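Local atomic coordinates of tetracycline Repressor, class A (Pseudomonas sp., PDB entry 5MRU), a protein that represses the tetracycline resistance gene by binding its operator DNA, and loses affinity for that DNA when it takes up tetracycline. Residues L25-L30 and R49-A54. Numbering follows the deposited sequence.
Sequences LTTRKL and RALLDA
L51, on helix 48-63, pushes its side chain among L25, just before helix 27-34, and T27 and L30 on it. CB of L51 points at the opposing segment, and CG stands anti to the backbone N (chi1 177°), which carries the branch straight out from its helix. At the fork the two methyls differ: CD2 makes the contacts to L25 and T27, while both CD1 and CD2 of L51 face L30 CD2 at about 4.4 Å. L51 CD2 meets L25 CD2 tip to tip at 3.9 Å and also lies 4.1 Å from L25 CG. The T27 methyl, CG2, slides past it in the opposite direction, with 4.2 Å to L51 CD2.

L25 bridges two residues of the longer helix. Its CD2 turns from L51 to L52, and L25 CD2 and L52 CD2 are 3.7 Å apart as the two side chains run past one another. Helix 7-24 adds L16, A13 and V22, and W43 and F45 cover L30 and L51.

The main polar side-chain bonds do not cross between the two segments. T26 is the N-cap of helix 27-34, its OG1 accepting from K29 N at 3.2 Å (160°), while R49 NH2 forms a salt bridge with D53 OD1 at 2.7 Å. R49 NH2 also donates to I99 O, next to H100, which lines the anhydrotetracycline pocket and probably binds the magnesium ion.

Segment 25-30 opens the helix-turn-helix, and helix 27-34 is its first helix; helix 48-63 continues toward the drug pocket, which includes L60 and H64. Segments 25-30 and 49-54 meet through apolar carbons, mostly buried methyls, with a weak K48 NZ to L25 O bond just beyond, so packing shape rather than directed bonds sets how they sit together.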
ATOM      1  N   LEU A  25      18.393  -1.284  -8.079  1.00 37.42           N
ATOM      2  CA  LEU A  25      18.745  -2.705  -8.153  1.00 37.07           C
ATOM      3  C   LEU A  25      18.579  -3.249  -9.570  1.00 38.48           C
ATOM      4  O   LEU A  25      17.486  -3.264 -10.107  1.00 39.48           O
ATOM      5  CB  LEU A  25      17.858  -3.508  -7.226  1.00 34.16           C
ATOM      6  CG  LEU A  25      17.915  -5.030  -7.353  1.00 34.74           C
ATOM      7  CD1 LEU A  25      19.214  -5.524  -6.780  1.00 37.16           C
ATOM      8  CD2 LEU A  25      16.761  -5.720  -6.630  1.00 34.38           C
ATOM      9  N   THR A  26      19.654  -3.723 -10.168  1.00 41.15           N
ATOM     10  CA  THR A  26      19.574  -4.464 -11.424  1.00 41.75           C
ATOM     11  C   THR A  26      20.434  -5.716 -11.373  1.00 42.89           C
ATOM     12  O   THR A  26      21.365  -5.843 -10.586  1.00 46.22           O
ATOM     13  CB  THR A  26      20.101  -3.644 -12.608  1.00 44.84           C
ATOM     14  OG1 THR A  26      21.528  -3.576 -12.514  1.00 46.99           O
ATOM     15  CG2 THR A  26      19.525  -2.249 -12.608  1.00 45.11           C
ATOM     16  N   THR A  27      20.142  -6.643 -12.267  1.00 44.56           N
ATOM     17  CA  THR A  27      20.903  -7.884 -12.358  1.00 44.56           C
ATOM     18  C   THR A  27      22.366  -7.627 -12.724  1.00 50.14           C
ATOM     19  O   THR A  27      23.239  -8.318 -12.218  1.00 54.87           O
ATOM     20  CB  THR A  27      20.251  -8.857 -13.370  1.00 43.59           C
ATOM     21  OG1 THR A  27      20.216  -8.251 -14.660  1.00 44.24           O
ATOM     22  CG2 THR A  27      18.803  -9.216 -12.954  1.00 40.31           C
ATOM     23  N   ARG A  28      22.669  -6.654 -13.586  1.00 53.41           N
ATOM     24  CA  ARG A  28      24.087  -6.353 -13.846  1.00 59.04           C
ATOM     25  C   ARG A  28      24.790  -5.951 -12.525  1.00 60.46           C
ATOM     26  O   ARG A  28      25.913  -6.386 -12.270  1.00 63.91           O
ATOM     27  CB  ARG A  28      24.279  -5.278 -14.937  1.00 62.37           C
ATOM     28  N   LYS A  29      24.124  -5.159 -11.677  1.00 58.63           N
ATOM     29  CA  LYS A  29      24.740  -4.723 -10.432  1.00 60.03           C
ATOM     30  C   LYS A  29      24.809  -5.875  -9.463  1.00 57.72           C
ATOM     31  O   LYS A  29      25.772  -5.993  -8.705  1.00 61.07           O
ATOM     32  CB  LYS A  29      24.007  -3.545  -9.805  1.00 61.53           C
ATOM     33  CG  LYS A  29      24.246  -2.225 -10.512  1.00 69.89           C
ATOM     34  CD  LYS A  29      23.710  -1.029  -9.717  1.00 74.13           C
ATOM     35  CE  LYS A  29      23.747   0.270 -10.532  1.00 78.79           C
ATOM     36  NZ  LYS A  29      22.388   0.899 -10.553  1.00 77.56           N
ATOM     37  N   LEU A  30      23.808  -6.739  -9.483  1.00 53.64           N
ATOM     38  CA  LEU A  30      23.893  -7.944  -8.676  1.00 54.51           C
ATOM     39  C   LEU A  30      25.188  -8.717  -8.988  1.00 59.21           C
ATOM     40  O   LEU A  30      25.920  -9.086  -8.067  1.00 62.31           O
ATOM     41  CB  LEU A  30      22.665  -8.837  -8.880  1.00 51.94           C
ATOM     42  CG  LEU A  30      22.631 -10.146  -8.069  1.00 52.57           C
ATOM     43  CD1 LEU A  30      23.000  -9.935  -6.595  1.00 52.56           C
ATOM     44  CD2 LEU A  30      21.252 -10.798  -8.174  1.00 50.75           C
ATOM     45  N   ARG A  49      11.614  -8.291 -12.799  1.00 40.86           N
ATOM     46  CA  ARG A  49      10.412  -8.557 -12.065  1.00 38.31           C
ATOM     47  C   ARG A  49      10.519  -9.893 -11.380  1.00 38.19           C
ATOM     48  O   ARG A  49      10.007 -10.101 -10.264  1.00 37.80           O
ATOM     49  CB  ARG A  49       9.244  -8.555 -13.038  1.00 40.69           C
ATOM     50  CG  ARG A  49       7.911  -8.532 -12.313  1.00 41.09           C
ATOM     51  CD  ARG A  49       7.864  -7.510 -11.182  1.00 36.95           C
ATOM     52  NE  ARG A  49       7.913  -8.112  -9.864  1.00 35.33           N
ATOM     53  CZ  ARG A  49       7.617  -7.488  -8.717  1.00 32.34           C
ATOM     54  NH1 ARG A  49       7.250  -6.207  -8.655  1.00 29.24           N
ATOM     55  NH2 ARG A  49       7.695  -8.187  -7.601  1.00 32.77           N
ATOM     56  N   ALA A  50      11.188 -10.795 -12.084  1.00 39.92           N
ATOM     57  CA  ALA A  50      11.466 -12.143 -11.614  1.00 41.53           C
ATOM     58  C   ALA A  50      12.414 -12.087 -10.417  1.00 40.33           C
ATOM     59  O   ALA A  50      12.243 -12.843  -9.464  1.00 45.27           O
ATOM     60  CB  ALA A  50      12.089 -12.960 -12.729  1.00 42.94           C
ATOM     61  N   LEU A  51      13.410 -11.212 -10.475  1.00 36.58           N
ATOM     62  CA  LEU A  51      14.280 -10.978  -9.330  1.00 35.71           C
ATOM     63  C   LEU A  51      13.491 -10.489  -8.121  1.00 33.28           C
ATOM     64  O   LEU A  51      13.692 -10.992  -7.003  1.00 32.40           O
ATOM     65  CB  LEU A  51      15.400  -9.966  -9.655  1.00 34.55           C
ATOM     66  CG  LEU A  51      16.346  -9.587  -8.505  1.00 33.31           C
ATOM     67  CD1 LEU A  51      16.853 -10.781  -7.690  1.00 34.46           C
ATOM     68  CD2 LEU A  51      17.506  -8.744  -9.018  1.00 34.06           C
ATOM     69  N   LEU A  52      12.600  -9.525  -8.345  1.00 31.15           N
ATOM     70  CA  LEU A  52      11.831  -8.967  -7.257  1.00 29.49           C
ATOM     71  C   LEU A  52      10.782  -9.999  -6.780  1.00 31.33           C
ATOM     72  O   LEU A  52      10.391 -10.001  -5.620  1.00 30.56           O
ATOM     73  CB  LEU A  52      11.174  -7.655  -7.683  1.00 28.99           C
ATOM     74  CG  LEU A  52      12.109  -6.566  -8.223  1.00 28.32           C
ATOM     75  CD1 LEU A  52      11.358  -5.295  -8.609  1.00 29.43           C
ATOM     76  CD2 LEU A  52      13.184  -6.234  -7.228  1.00 27.93           C
ATOM     77  N   ASP A  53      10.310 -10.882  -7.648  1.00 33.24           N
ATOM     78  CA  ASP A  53       9.411 -11.937  -7.143  1.00 36.82           C
ATOM     79  C   ASP A  53      10.132 -12.881  -6.196  1.00 38.53           C
ATOM     80  O   ASP A  53       9.605 -13.221  -5.139  1.00 39.64           O
ATOM     81  CB  ASP A  53       8.723 -12.690  -8.264  1.00 38.96           C
ATOM     82  CG  ASP A  53       7.595 -11.880  -8.878  1.00 40.56           C
ATOM     83  OD1 ASP A  53       7.306 -10.762  -8.391  1.00 35.98           O
ATOM     84  OD2 ASP A  53       6.987 -12.359  -9.869  1.00 47.32           O
ATOM     85  N   ALA A  54      11.356 -13.260  -6.554  1.00 40.00           N
ATOM     86  CA  ALA A  54      12.187 -14.095  -5.693  1.00 41.05           C
ATOM     87  C   ALA A  54      12.499 -13.371  -4.357  1.00 39.55           C
ATOM     88  O   ALA A  54      12.397 -13.964  -3.273  1.00 44.44           O
ATOM     89  CB  ALA A  54      13.465 -14.494  -6.414  1.00 41.07           C
TER